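Probable chemoreceptor (Methyl-accepting chemotaxis) transmembrane protein (Rhizobium meliloti, PDB 6D8V) senses quaternary ammonium compounds for bacterial chemotaxis, its sensory domain binding 1,1-dimethyl-prolinium in a pocket lined with aromatic side chains. Local coordinates at residues F69-A74 with S168-S173; T100-K105 with S114-D119; R191-S196 with L264-R269; P231-N236 with P244-V249. All blocks are in the same frame, centred on the assembly; numbering follows the deposited sequence.

Interaction 1 (F69-A74 with S168-S173). With PBE (1,1-dimethyl-prolinium), chain C.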
loop_
_atom_site.group_PDB
_atom_site.type_symbol
_atom_site.label_atom_id
_atom_site.label_comp_id
_atom_site.label_asym_id
_atom_site.label_seq_id
_atom_site.Cartn_x
_atom_site.Cartn_y
_atom_site.Cartn_z
ATOM N N PHE A 69 -5.472 6.877 1.136
ATOM C CA PHE A 69 -5.232 8.052 0.304
ATOM C C PHE A 69 -6.251 8.164 -0.816
ATOM O O PHE A 69 -6.582 9.275 -1.244
ATOM C CB PHE A 69 -3.821 8.007 -0.289
ATOM C CG PHE A 69 -3.432 9.254 -1.055
ATOM C CD1 PHE A 69 -2.890 10.346 -0.395
ATOM C CD2 PHE A 69 -3.576 9.323 -2.440
ATOM C CE1 PHE A 69 -2.521 11.484 -1.091
ATOM C CE2 PHE A 69 -3.209 10.463 -3.141
ATOM C CZ PHE A 69 -2.683 11.540 -2.466
ATOM N N GLY A 70 -6.747 7.032 -1.303
ATOM C CA GLY A 70 -7.646 7.028 -2.442
ATOM C C GLY A 70 -8.359 5.710 -2.575
ATOM O O GLY A 70 -7.911 4.674 -2.064
ATOM N N SER A 71 -9.490 5.754 -3.280
ATOM C CA SER A 71 -10.341 4.601 -3.532
ATOM C C SER A 71 -10.668 4.578 -5.017
ATOM O O SER A 71 -11.063 5.607 -5.580
ATOM C CB SER A 71 -11.625 4.675 -2.690
ATOM O OG SER A 71 -12.365 3.467 -2.728
ATOM N N TRP A 72 -10.506 3.423 -5.659
ATOM C CA TRP A 72 -10.643 3.368 -7.107
ATOM C C TRP A 72 -11.331 2.076 -7.526
ATOM O O TRP A 72 -11.621 1.193 -6.708
ATOM C CB TRP A 72 -9.277 3.510 -7.788
ATOM C CG TRP A 72 -8.226 2.647 -7.172
ATOM C CD1 TRP A 72 -7.376 2.985 -6.153
ATOM C CD2 TRP A 72 -7.903 1.301 -7.531
ATOM N NE1 TRP A 72 -6.544 1.934 -5.864
ATOM C CE2 TRP A 72 -6.847 0.888 -6.695
ATOM C CE3 TRP A 72 -8.398 0.406 -8.481
ATOM C CZ2 TRP A 72 -6.283 -0.379 -6.779
ATOM C CZ3 TRP A 72 -7.839 -0.852 -8.558
ATOM C CH2 TRP A 72 -6.792 -1.232 -7.715
ATOM N N PHE A 73 -11.596 1.987 -8.828
ATOM C CA PHE A 73 -12.135 0.774 -9.436
ATOM C C PHE A 73 -11.791 0.768 -10.918
ATOM O O PHE A 73 -12.219 1.660 -11.658
ATOM C CB PHE A 73 -13.645 0.679 -9.242
ATOM C CG PHE A 73 -14.293 -0.339 -10.134
ATOM C CD1 PHE A 73 -14.075 -1.690 -9.928
ATOM C CD2 PHE A 73 -15.098 0.053 -11.194
ATOM C CE1 PHE A 73 -14.657 -2.632 -10.753
ATOM C CE2 PHE A 73 -15.685 -0.888 -12.022
ATOM C CZ PHE A 73 -15.464 -2.231 -11.801
ATOM N N ALA A 74 -11.036 -0.238 -11.351
ATOM C CA ALA A 74 -10.764 -0.466 -12.764
ATOM C C ALA A 74 -11.649 -1.602 -13.257
ATOM O O ALA A 74 -11.610 -2.709 -12.710
ATOM C CB ALA A 74 -9.290 -0.794 -13.001
ATOM N N SER A 168 -11.272 -3.452 -7.746
ATOM C CA SER A 168 -11.351 -2.300 -6.861
ATOM C C SER A 168 -10.218 -2.351 -5.840
ATOM O O SER A 168 -9.714 -3.420 -5.485
ATOM C CB SER A 168 -12.702 -2.259 -6.140
ATOM O OG SER A 168 -12.660 -1.362 -5.041
ATOM N N GLY A 169 -9.807 -1.179 -5.368
ATOM C CA GLY A 169 -8.723 -1.134 -4.404
ATOM C C GLY A 169 -8.661 0.185 -3.662
ATOM O O GLY A 169 -9.385 1.136 -3.961
ATOM N N VAL A 170 -7.748 0.232 -2.697
ATOM C CA VAL A 170 -7.541 1.367 -1.809
ATOM C C VAL A 170 -6.048 1.686 -1.794
ATOM O O VAL A 170 -5.212 0.808 -2.039
ATOM C CB VAL A 170 -8.071 1.025 -0.395
ATOM C CG1 VAL A 170 -7.644 2.052 0.634
ATOM C CG2 VAL A 170 -9.575 0.892 -0.437
ATOM N N ASP A 171 -5.700 2.942 -1.502
ATOM C CA ASP A 171 -4.301 3.369 -1.582
ATOM C C ASP A 171 -3.774 3.840 -0.236
ATOM O O ASP A 171 -4.501 4.447 0.551
ATOM C CB ASP A 171 -4.088 4.494 -2.611
ATOM C CG ASP A 171 -4.536 4.099 -3.991
ATOM O OD1 ASP A 171 -4.543 2.880 -4.300
ATOM O OD2 ASP A 171 -4.888 5.007 -4.767
ATOM N N ILE A 172 -2.500 3.553 0.011
ATOM C CA ILE A 172 -1.761 4.062 1.157
ATOM C C ILE A 172 -0.584 4.844 0.603
ATOM O O ILE A 172 0.305 4.266 -0.038
ATOM C CB ILE A 172 -1.273 2.937 2.081
ATOM C CG1 ILE A 172 -2.437 2.034 2.505
ATOM C CG2 ILE A 172 -0.585 3.523 3.298
ATOM C CD1 ILE A 172 -2.037 0.933 3.474
ATOM N N SER A 173 -0.590 6.154 0.822
ATOM C CA SER A 173 0.509 6.980 0.358
ATOM C C SER A 173 1.764 6.663 1.156
ATOM O O SER A 173 1.705 6.390 2.359
ATOM C CB SER A 173 0.158 8.458 0.488
ATOM O OG SER A 173 0.324 8.912 1.816
HETATM N N PBE C . -4.651 4.356 -9.003
HETATM C CD PBE C . -4.955 3.104 -8.786
HETATM C CA PBE C . -3.380 4.218 -9.825
HETATM C CB PBE C . -3.774 3.057 -10.825
HETATM C CG PBE C . -4.566 2.321 -10.173
HETATM C CE PBE C . -5.740 5.015 -9.755
HETATM C CF PBE C . -4.382 5.053 -7.730
HETATM C C PBE C . -2.931 5.398 -10.528
HETATM O O PBE C . -2.104 5.274 -11.473
HETATM O OXT PBE C . -3.328 6.546 -10.197
#
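W72 and D171 meet beside the bound 1,1-dimethyl-prolinium (PBE). NE1 of W72 gives a hydrogen bond of 2.7 Å to OD1 of D171, met on its syn side but 32° out of the carboxylate plane, the oxygen close to the indole plane. D171 OD2 lies 3.0 Å from PBE CF, a methyl, where its charge probably favours the quaternary ammonium. Ligand CD rests over one indole face; on the opposite face, CA of G169 makes a CH-pi contact, 3.7 Å from the six-membered ring centroid. With CG wedged between backbone N and carbonyl carbon (chi1 46°), the indole lies across G169, which has no side chain. A leucine in place of W72 would probably leave D171 without its indole N-H partner and the ligand without one of its aromatic walls. Antiparallel backbone bonds include W72 N to G169 O (3.1 Å), and S153 also bonds D171 OD1. Strand 70-75 runs between 101-105 and 163-173, while V170, on the sheet face opposite W72 and D171, packs against helix 2-45.

Interaction 2 (T100-K105 with S114-D119). With PBE (1,1-dimethyl-prolinium), chain C.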
loop_
_atom_site.group_PDB
_atom_site.type_symbol
_atom_site.label_atom_id
_atom_site.label_comp_id
_atom_site.label_asym_id
_atom_site.label_seq_id
_atom_site.Cartn_x
_atom_site.Cartn_y
_atom_site.Cartn_z
ATOM N N THR A 100 -13.223 4.038 -15.183
ATOM C CA THR A 100 -12.103 4.114 -14.243
ATOM C C THR A 100 -12.308 5.286 -13.291
ATOM O O THR A 100 -11.657 6.330 -13.408
ATOM C CB THR A 100 -10.771 4.244 -14.990
ATOM O OG1 THR A 100 -10.892 5.235 -16.020
ATOM C CG2 THR A 100 -10.377 2.920 -15.626
ATOM N N PRO A 101 -13.209 5.145 -12.325
ATOM C CA PRO A 101 -13.380 6.194 -11.314
ATOM C C PRO A 101 -12.275 6.150 -10.275
ATOM O O PRO A 101 -11.741 5.089 -9.943
ATOM C CB PRO A 101 -14.734 5.858 -10.670
ATOM C CG PRO A 101 -15.283 4.680 -11.427
ATOM C CD PRO A 101 -14.135 4.023 -12.116
ATOM N N TYR A 102 -11.949 7.324 -9.736
ATOM C CA TYR A 102 -10.857 7.406 -8.768
ATOM C C TYR A 102 -11.072 8.600 -7.848
ATOM O O TYR A 102 -10.923 9.748 -8.276
ATOM C CB TYR A 102 -9.518 7.507 -9.484
ATOM C CG TYR A 102 -8.335 7.553 -8.546
ATOM C CD1 TYR A 102 -8.385 6.935 -7.303
ATOM C CD2 TYR A 102 -7.166 8.210 -8.909
ATOM C CE1 TYR A 102 -7.303 6.977 -6.446
ATOM C CE2 TYR A 102 -6.083 8.255 -8.059
ATOM C CZ TYR A 102 -6.153 7.641 -6.830
ATOM O OH TYR A 102 -5.067 7.687 -5.984
ATOM N N TRP A 103 -11.393 8.326 -6.588
ATOM C CA TRP A 103 -11.383 9.344 -5.546
ATOM C C TRP A 103 -10.015 9.365 -4.878
ATOM O O TRP A 103 -9.496 8.317 -4.487
ATOM C CB TRP A 103 -12.472 9.075 -4.505
ATOM C CG TRP A 103 -13.870 9.267 -5.011
ATOM C CD1 TRP A 103 -14.737 8.294 -5.415
ATOM C CD2 TRP A 103 -14.565 10.512 -5.161
ATOM N NE1 TRP A 103 -15.928 8.855 -5.805
ATOM C CE2 TRP A 103 -15.848 10.215 -5.661
ATOM C CE3 TRP A 103 -14.225 11.849 -4.923
ATOM C CZ2 TRP A 103 -16.791 11.204 -5.926
ATOM C CZ3 TRP A 103 -15.163 12.827 -5.186
ATOM C CH2 TRP A 103 -16.431 12.501 -5.683
ATOM N N SER A 104 -9.438 10.558 -4.750
ATOM C CA SER A 104 -8.102 10.718 -4.195
ATOM C C SER A 104 -8.036 12.039 -3.447
ATOM O O SER A 104 -8.946 12.868 -3.521
ATOM C CB SER A 104 -7.037 10.675 -5.293
ATOM O OG SER A 104 -7.253 11.713 -6.239
ATOM N N LYS A 105 -6.943 12.235 -2.724
ATOM C CA LYS A 105 -6.683 13.512 -2.085
ATOM C C LYS A 105 -5.813 14.383 -2.984
ATOM O O LYS A 105 -5.004 13.892 -3.774
ATOM C CB LYS A 105 -6.013 13.326 -0.725
ATOM C CG LYS A 105 -6.741 12.354 0.171
ATOM C CD LYS A 105 -6.932 12.901 1.574
ATOM C CE LYS A 105 -7.631 11.867 2.432
ATOM N NZ LYS A 105 -6.820 10.613 2.502
ATOM N N SER A 114 -10.808 11.687 -9.936
ATOM C CA SER A 114 -9.818 11.595 -10.994
ATOM C C SER A 114 -10.213 10.497 -11.982
ATOM O O SER A 114 -11.345 10.007 -11.987
ATOM C CB SER A 114 -8.434 11.354 -10.385
ATOM O OG SER A 114 -8.219 12.212 -9.276
ATOM N N THR A 115 -9.272 10.122 -12.842
ATOM C CA THR A 115 -9.446 8.992 -13.743
ATOM C C THR A 115 -8.064 8.557 -14.199
ATOM O O THR A 115 -7.136 9.369 -14.252
ATOM C CB THR A 115 -10.332 9.331 -14.946
ATOM O OG1 THR A 115 -11.622 9.753 -14.488
ATOM C CG2 THR A 115 -10.499 8.112 -15.836
ATOM N N PHE A 116 -7.934 7.270 -14.511
ATOM C CA PHE A 116 -6.635 6.673 -14.774
ATOM C C PHE A 116 -6.740 5.709 -15.947
ATOM O O PHE A 116 -7.833 5.356 -16.398
ATOM C CB PHE A 116 -6.098 5.961 -13.531
ATOM C CG PHE A 116 -7.038 4.932 -12.969
ATOM C CD1 PHE A 116 -8.121 5.311 -12.189
ATOM C CD2 PHE A 116 -6.829 3.587 -13.207
ATOM C CE1 PHE A 116 -8.985 4.363 -11.669
ATOM C CE2 PHE A 116 -7.685 2.636 -12.688
ATOM C CZ PHE A 116 -8.767 3.024 -11.920
ATOM N N LYS A 117 -5.578 5.286 -16.442
ATOM C CA LYS A 117 -5.513 4.363 -17.564
ATOM C C LYS A 117 -5.665 2.923 -17.088
ATOM O O LYS A 117 -5.201 2.548 -16.008
ATOM C CB LYS A 117 -4.194 4.516 -18.329
ATOM C CG LYS A 117 -3.973 3.413 -19.363
ATOM C CD LYS A 117 -2.615 3.490 -20.042
ATOM C CE LYS A 117 -2.457 2.347 -21.045
ATOM N NZ LYS A 117 -1.236 2.472 -21.895
ATOM N N ALA A 118 -6.314 2.111 -17.924
ATOM C CA ALA A 118 -6.603 0.717 -17.586
ATOM C C ALA A 118 -5.415 -0.160 -17.976
ATOM O O ALA A 118 -5.423 -0.869 -18.986
ATOM C CB ALA A 118 -7.886 0.261 -18.270
ATOM N N ASP A 119 -4.375 -0.120 -17.138
ATOM C CA ASP A 119 -3.151 -0.888 -17.374
ATOM C C ASP A 119 -3.315 -2.259 -16.725
ATOM O O ASP A 119 -2.882 -2.491 -15.596
ATOM C CB ASP A 119 -1.938 -0.139 -16.836
ATOM C CG ASP A 119 -0.628 -0.777 -17.253
ATOM O OD1 ASP A 119 -0.670 -1.774 -18.007
ATOM O OD2 ASP A 119 0.443 -0.284 -16.837
HETATM N N PBE C . -4.651 4.356 -9.003
HETATM C CD PBE C . -4.955 3.104 -8.786
HETATM C CA PBE C . -3.380 4.218 -9.825
HETATM C CB PBE C . -3.774 3.057 -10.825
HETATM C CG PBE C . -4.566 2.321 -10.173
HETATM C CE PBE C . -5.740 5.015 -9.755
HETATM C CF PBE C . -4.382 5.053 -7.730
HETATM C C PBE C . -2.931 5.398 -10.528
HETATM O O PBE C . -2.104 5.274 -11.473
HETATM O OXT PBE C . -3.328 6.546 -10.197
#
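The beta hairpin of strands 101-105 and 111-115, with the loop that follows it, supplies two aromatic walls of the ligand pocket, Y102 and F116. The strands are linked by a nearly straight hydrogen bond of 2.6 Å from S114 N to Y102 O, in the carbonyl plane. CB of Y102 packs 3.8 Å from CD1 of F116, near the edge of the phenyl ring. Both rings offer a face to the same ligand methyl, CE: it sits over the centre of the Y102 ring, 3.5 Å above the plane, but toward the rim of F116, 3.4 Å from CD1. The second methyl, CF, lies 3.2 Å from Y102 OH. Y102 reaches this place with CG opposite its backbone N (chi1 -178°), while CB of S104 lies against the other face of its ring. Behind F116, CB of T100 makes a CH-pi contact 3.9 Å from the ring centroid, and the carbonyl oxygen of P101 meets the ring edge in plane, 3.3 Å from CE1. A serine in place of Y102 would probably strip the aromatic face from beside methyl CE and take away the OH next to CF. Aromatic faces turned toward a methylated cationic group are characteristic of quaternary ammonium recognition, in this case within the first PDC sensor domain of the Cache clan.

Interaction 3 (R191-S196 with L264-R269)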
loop_
_atom_site.group_PDB
_atom_site.type_symbol
_atom_site.label_atom_id
_atom_site.label_comp_id
_atom_site.label_asym_id
_atom_site.label_seq_id
_atom_site.Cartn_x
_atom_site.Cartn_y
_atom_site.Cartn_z
ATOM N N ARG A 191 15.847 5.788 14.666
ATOM C CA ARG A 191 14.963 5.949 13.522
ATOM C C ARG A 191 14.378 4.597 13.141
ATOM O O ARG A 191 15.042 3.565 13.278
ATOM C CB ARG A 191 15.719 6.586 12.333
ATOM C CG ARG A 191 16.371 7.935 12.660
ATOM C CD ARG A 191 15.327 9.046 12.787
ATOM N NE ARG A 191 15.558 9.896 13.955
ATOM C CZ ARG A 191 16.128 11.100 13.924
ATOM N NH1 ARG A 191 16.532 11.626 12.774
ATOM N NH2 ARG A 191 16.290 11.781 15.053
ATOM N N VAL A 192 13.133 4.594 12.692
ATOM C CA VAL A 192 12.528 3.372 12.184
ATOM C C VAL A 192 12.141 3.617 10.732
ATOM O O VAL A 192 11.681 4.702 10.355
ATOM C CB VAL A 192 11.317 2.880 13.030
ATOM C CG1 VAL A 192 11.514 3.212 14.515
ATOM C CG2 VAL A 192 9.983 3.409 12.501
ATOM N N TYR A 193 12.363 2.602 9.906
ATOM C CA TYR A 193 12.063 2.648 8.488
ATOM C C TYR A 193 11.261 1.398 8.145
ATOM O O TYR A 193 10.871 0.630 9.027
ATOM C CB TYR A 193 13.352 2.787 7.672
ATOM C CG TYR A 193 14.097 4.051 8.025
ATOM C CD1 TYR A 193 13.546 5.293 7.747
ATOM C CD2 TYR A 193 15.330 4.011 8.667
ATOM C CE1 TYR A 193 14.205 6.455 8.075
ATOM C CE2 TYR A 193 15.998 5.183 8.998
ATOM C CZ TYR A 193 15.428 6.405 8.702
ATOM O OH TYR A 193 16.071 7.590 9.015
ATOM N N LEU A 194 11.001 1.189 6.859
ATOM C CA LEU A 194 10.077 0.144 6.439
ATOM C C LEU A 194 10.392 -0.286 5.014
ATOM O O LEU A 194 10.477 0.563 4.116
ATOM C CB LEU A 194 8.636 0.643 6.535
ATOM C CG LEU A 194 7.526 -0.401 6.407
ATOM C CD1 LEU A 194 7.479 -1.296 7.647
ATOM C CD2 LEU A 194 6.202 0.307 6.190
ATOM N N LEU A 195 10.561 -1.596 4.817
ATOM C CA LEU A 195 10.839 -2.193 3.516
ATOM C C LEU A 195 9.636 -2.992 3.039
ATOM O O LEU A 195 8.841 -3.494 3.839
ATOM C CB LEU A 195 12.072 -3.107 3.566
ATOM C CG LEU A 195 13.423 -2.411 3.698
ATOM C CD1 LEU A 195 14.580 -3.369 3.460
ATOM C CD2 LEU A 195 13.478 -1.246 2.729
ATOM N N SER A 196 9.515 -3.117 1.717
ATOM C CA SER A 196 8.372 -3.787 1.112
ATOM C C SER A 196 8.605 -5.294 1.018
ATOM O O SER A 196 9.592 -5.839 1.521
ATOM C CB SER A 196 8.084 -3.219 -0.273
ATOM O OG SER A 196 8.999 -3.738 -1.228
ATOM N N LEU A 264 12.514 -1.704 9.840
ATOM C CA LEU A 264 13.915 -1.461 10.129
ATOM C C LEU A 264 13.968 -0.505 11.302
ATOM O O LEU A 264 13.316 0.544 11.289
ATOM C CB LEU A 264 14.652 -0.848 8.936
ATOM C CG LEU A 264 14.546 -1.514 7.572
ATOM C CD1 LEU A 264 15.398 -0.734 6.588
ATOM C CD2 LEU A 264 14.986 -2.964 7.647
ATOM N N VAL A 265 14.742 -0.859 12.308
ATOM C CA VAL A 265 14.874 -0.037 13.497
ATOM C C VAL A 265 16.360 0.229 13.677
ATOM O O VAL A 265 17.159 -0.710 13.790
ATOM C CB VAL A 265 14.234 -0.709 14.725
ATOM C CG1 VAL A 265 14.496 -2.211 14.691
ATOM C CG2 VAL A 265 14.715 -0.063 16.015
ATOM N N ASP A 266 16.729 1.503 13.642
ATOM C CA ASP A 266 18.118 1.918 13.689
ATOM C C ASP A 266 18.417 2.428 15.089
ATOM O O ASP A 266 17.738 3.338 15.580
ATOM C CB ASP A 266 18.394 2.996 12.640
ATOM C CG ASP A 266 18.419 2.442 11.211
ATOM O OD1 ASP A 266 18.418 1.203 11.044
ATOM O OD2 ASP A 266 18.447 3.239 10.248
ATOM N N VAL A 267 19.413 1.825 15.730
ATOM C CA VAL A 267 19.792 2.175 17.092
ATOM C C VAL A 267 21.247 2.627 17.076
ATOM O O VAL A 267 22.126 1.862 16.678
ATOM C CB VAL A 267 19.596 1.003 18.071
ATOM C CG1 VAL A 267 19.774 1.470 19.508
ATOM C CG2 VAL A 267 18.209 0.379 17.878
ATOM N N PRO A 268 21.543 3.868 17.458
ATOM C CA PRO A 268 22.932 4.331 17.466
ATOM C C PRO A 268 23.693 3.861 18.698
ATOM O O PRO A 268 23.132 3.664 19.780
ATOM C CB PRO A 268 22.787 5.857 17.460
ATOM C CG PRO A 268 21.466 6.106 18.123
ATOM C CD PRO A 268 20.588 4.930 17.819
ATOM N N ARG A 269 24.995 3.676 18.504
ATOM C CA ARG A 269 25.915 3.285 19.569
ATOM C C ARG A 269 26.107 4.390 20.605
ATOM O O ARG A 269 27.237 4.678 21.009
ATOM C CB ARG A 269 27.266 2.906 18.969
ATOM C CG ARG A 269 27.142 1.994 17.774
ATOM C CD ARG A 269 26.699 0.615 18.208
ATOM N NE ARG A 269 27.815 -0.321 18.192
ATOM C CZ ARG A 269 28.035 -1.191 17.212
ATOM N NH1 ARG A 269 29.083 -2.007 17.263
ATOM N NH2 ARG A 269 27.202 -1.252 16.182
#
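R191 and D266 pair through their backbones, as do Y193 and L264, in the antiparallel contact between strands 191-195 and 259-268. Of the four bonds, D266 N to R191 O and Y193 N to L264 O are each 2.7 Å, while R191 N to D266 O stretches to 3.2 Å. Between these pairs, V192 faces V265 at a non-hydrogen-bonded position, and its CA makes a CH contact with L264 O. Apolar contacts centre on L264: CD1 packs 3.9 Å from CG of L195, and CB lies 4.1 Å from CB of Y193. D266 and Y193 share a sheet face; with CG opposite the carbonyl carbon (chi1 -73°), the D266 carboxylate reaches the ring edge, where OD2 of D266 lies in plane, 3.4 Å from CE2 of Y193. Ring and carboxylate planes stand 64° apart. The salt bridge of this oxygen to R247 suggests that the charge of the buried carboxylate is probably balanced from the next strand, with the tyrosine edge a secondary, weakly polar neighbour.

Interaction 4 (P231-N236 with P244-V249)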
loop_
_atom_site.group_PDB
_atom_site.type_symbol
_atom_site.label_atom_id
_atom_site.label_comp_id
_atom_site.label_asym_id
_atom_site.label_seq_id
_atom_site.Cartn_x
_atom_site.Cartn_y
_atom_site.Cartn_z
ATOM N N PRO A 231 13.821 -12.306 12.419
ATOM C CA PRO A 231 14.580 -11.055 12.485
ATOM C C PRO A 231 16.062 -11.270 12.246
ATOM O O PRO A 231 16.620 -12.325 12.551
ATOM C CB PRO A 231 14.315 -10.565 13.912
ATOM C CG PRO A 231 12.992 -11.194 14.267
ATOM C CD PRO A 231 13.057 -12.550 13.649
ATOM N N ARG A 232 16.696 -10.252 11.675
ATOM C CA ARG A 232 18.143 -10.188 11.562
ATOM C C ARG A 232 18.626 -8.850 12.115
ATOM O O ARG A 232 17.842 -7.912 12.301
ATOM C CB ARG A 232 18.606 -10.376 10.107
ATOM C CG ARG A 232 18.291 -11.748 9.531
ATOM C CD ARG A 232 19.019 -12.866 10.292
ATOM N NE ARG A 232 18.162 -14.035 10.500
ATOM C CZ ARG A 232 17.810 -14.888 9.543
ATOM N NH1 ARG A 232 17.025 -15.916 9.830
ATOM N NH2 ARG A 232 18.233 -14.706 8.298
ATOM N N MET A 233 19.929 -8.779 12.399
ATOM C CA MET A 233 20.560 -7.548 12.855
ATOM C C MET A 233 21.827 -7.313 12.054
ATOM O O MET A 233 22.721 -8.162 12.032
ATOM C CB MET A 233 20.885 -7.594 14.347
ATOM C CG MET A 233 21.166 -6.223 14.964
ATOM S SD MET A 233 21.985 -6.389 16.564
ATOM C CE MET A 233 21.532 -4.854 17.371
ATOM N N ILE A 234 21.892 -6.161 11.400
ATOM C CA ILE A 234 23.087 -5.708 10.705
ATOM C C ILE A 234 23.918 -4.912 11.700
ATOM O O ILE A 234 23.442 -3.912 12.251
ATOM C CB ILE A 234 22.712 -4.867 9.478
ATOM C CG1 ILE A 234 21.577 -5.567 8.728
ATOM C CG2 ILE A 234 23.905 -4.683 8.566
ATOM C CD1 ILE A 234 21.013 -4.794 7.570
ATOM N N GLU A 235 25.142 -5.370 11.960
ATOM C CA GLU A 235 25.959 -4.788 13.012
ATOM C C GLU A 235 26.922 -3.754 12.450
ATOM O O GLU A 235 27.555 -3.970 11.413
ATOM C CB GLU A 235 26.741 -5.870 13.757
ATOM C CG GLU A 235 25.889 -6.810 14.587
ATOM C CD GLU A 235 26.718 -7.800 15.387
ATOM O OE1 GLU A 235 27.846 -8.128 14.958
ATOM O OE2 GLU A 235 26.238 -8.242 16.451
ATOM N N ASN A 236 26.982 -2.635 13.126
ATOM C CA ASN A 236 27.903 -1.615 12.770
ATOM C C ASN A 236 27.910 -1.121 11.371
ATOM O O ASN A 236 28.737 -1.538 10.594
ATOM C CB ASN A 236 29.303 -1.910 13.210
ATOM C CG ASN A 236 29.949 -0.701 13.775
ATOM O OD1 ASN A 236 29.546 0.404 13.498
ATOM N ND2 ASN A 236 30.913 -0.897 14.600
ATOM N N PRO A 244 27.736 5.690 14.539
ATOM C CA PRO A 244 27.399 4.470 13.829
ATOM C C PRO A 244 26.394 3.744 14.646
ATOM O O PRO A 244 26.209 4.025 15.807
ATOM C CB PRO A 244 28.721 3.733 13.745
ATOM C CG PRO A 244 29.601 4.338 14.778
ATOM C CD PRO A 244 28.756 5.242 15.591
ATOM N N PHE A 245 25.683 2.850 14.007
ATOM C CA PHE A 245 24.540 2.257 14.630
ATOM C C PHE A 245 24.301 0.898 14.102
ATOM O O PHE A 245 24.994 0.425 13.229
ATOM C CB PHE A 245 23.306 3.110 14.439
ATOM C CG PHE A 245 22.995 3.424 13.021
ATOM C CD1 PHE A 245 22.395 4.590 12.710
ATOM C CD2 PHE A 245 23.279 2.554 12.024
ATOM C CE1 PHE A 245 22.108 4.884 11.412
ATOM C CE2 PHE A 245 22.986 2.820 10.742
ATOM C CZ PHE A 245 22.411 3.985 10.429
ATOM N N ASP A 246 23.303 0.275 14.679
ATOM C CA ASP A 246 22.902 -1.060 14.263
ATOM C C ASP A 246 21.566 -0.991 13.532
ATOM O O ASP A 246 20.702 -0.173 13.860
ATOM C CB ASP A 246 22.774 -1.996 15.470
ATOM C CG ASP A 246 24.079 -2.176 16.219
ATOM O OD1 ASP A 246 25.067 -2.628 15.601
ATOM O OD2 ASP A 246 24.115 -1.867 17.429
ATOM N N ARG A 247 21.393 -1.867 12.546
ATOM C CA ARG A 247 20.148 -1.963 11.790
ATOM C C ARG A 247 19.510 -3.305 12.108
ATOM O O ARG A 247 20.067 -4.353 11.772
ATOM C CB ARG A 247 20.394 -1.820 10.290
ATOM C CG ARG A 247 19.131 -1.859 9.445
ATOM C CD ARG A 247 18.764 -0.489 8.893
ATOM N NE ARG A 247 19.584 -0.119 7.736
ATOM C CZ ARG A 247 19.762 1.126 7.314
ATOM N NH1 ARG A 247 19.185 2.134 7.953
ATOM N NH2 ARG A 247 20.523 1.362 6.258
ATOM N N VAL A 248 18.353 -3.279 12.761
ATOM C CA VAL A 248 17.576 -4.484 13.015
ATOM C C VAL A 248 16.447 -4.549 11.998
ATOM O O VAL A 248 15.713 -3.570 11.808
ATOM C CB VAL A 248 17.024 -4.510 14.451
ATOM C CG1 VAL A 248 16.073 -5.671 14.615
ATOM C CG2 VAL A 248 18.154 -4.620 15.449
ATOM N N VAL A 249 16.304 -5.698 11.347
ATOM C CA VAL A 249 15.249 -5.923 10.369
ATOM C C VAL A 249 14.234 -6.883 10.970
ATOM O O VAL A 249 14.602 -7.884 11.596
ATOM C CB VAL A 249 15.822 -6.457 9.041
ATOM C CG1 VAL A 249 17.085 -5.705 8.684
ATOM C CG2 VAL A 249 16.114 -7.928 9.150
#
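M233 and V248 pack closely where strand 232-239 meets strand 243-254, with CG of M233 3.4 Å from CG2 of V248. M233 then runs out extended, CG opposite its backbone N (chi1 -163°), which carries CE to 3.7 Å from CB of D246; helix 2-45 meets this same face through V7 and F8. D246 is itself well held: its OD1 accepts N236 N at 3.1 Å, in a nearly straight bond (168°), and takes a salt bridge from R269. On the other face, I234 and R247 lie side by side, pointing the same way, their CB atoms 3.9 Å apart. A reciprocal pair of backbone bonds, I234 N to R247 O (2.6 Å) and R247 N to I234 O, holds them in register, and R247 carries its guanidinium onward to D266. The open side belongs to the exposed E235 and N236, where OD1 of N236 touches CB of P244 at 3.4 Å. The whole is an antiparallel beta hairpin, with strand 232-239 forming an outer edge of its four-stranded sheet within this chain.

Interactions 1 and 2 belong to one sheet, in which strands 70-75 and 101-105 are neighbours, and both touch the ligand. Interactions 3 and 4 share another sheet and lie together on the same side of the chain's centre, their centres about 8 Å apart. Interactions 1, 2 and 3 are buried, interaction 1 being the more central of the first pair; interaction 4, the outermost of the four, is only partly buried. Chemistry follows place: aromatic faces and the D171 carboxylate lie beside a cation in the pocket, whereas the second sheet combines backbone bonds and apolar packing with salt bridges between neighbouring strands. Interactions 2 and 4, both hairpins, stand about 40 Å apart between centres.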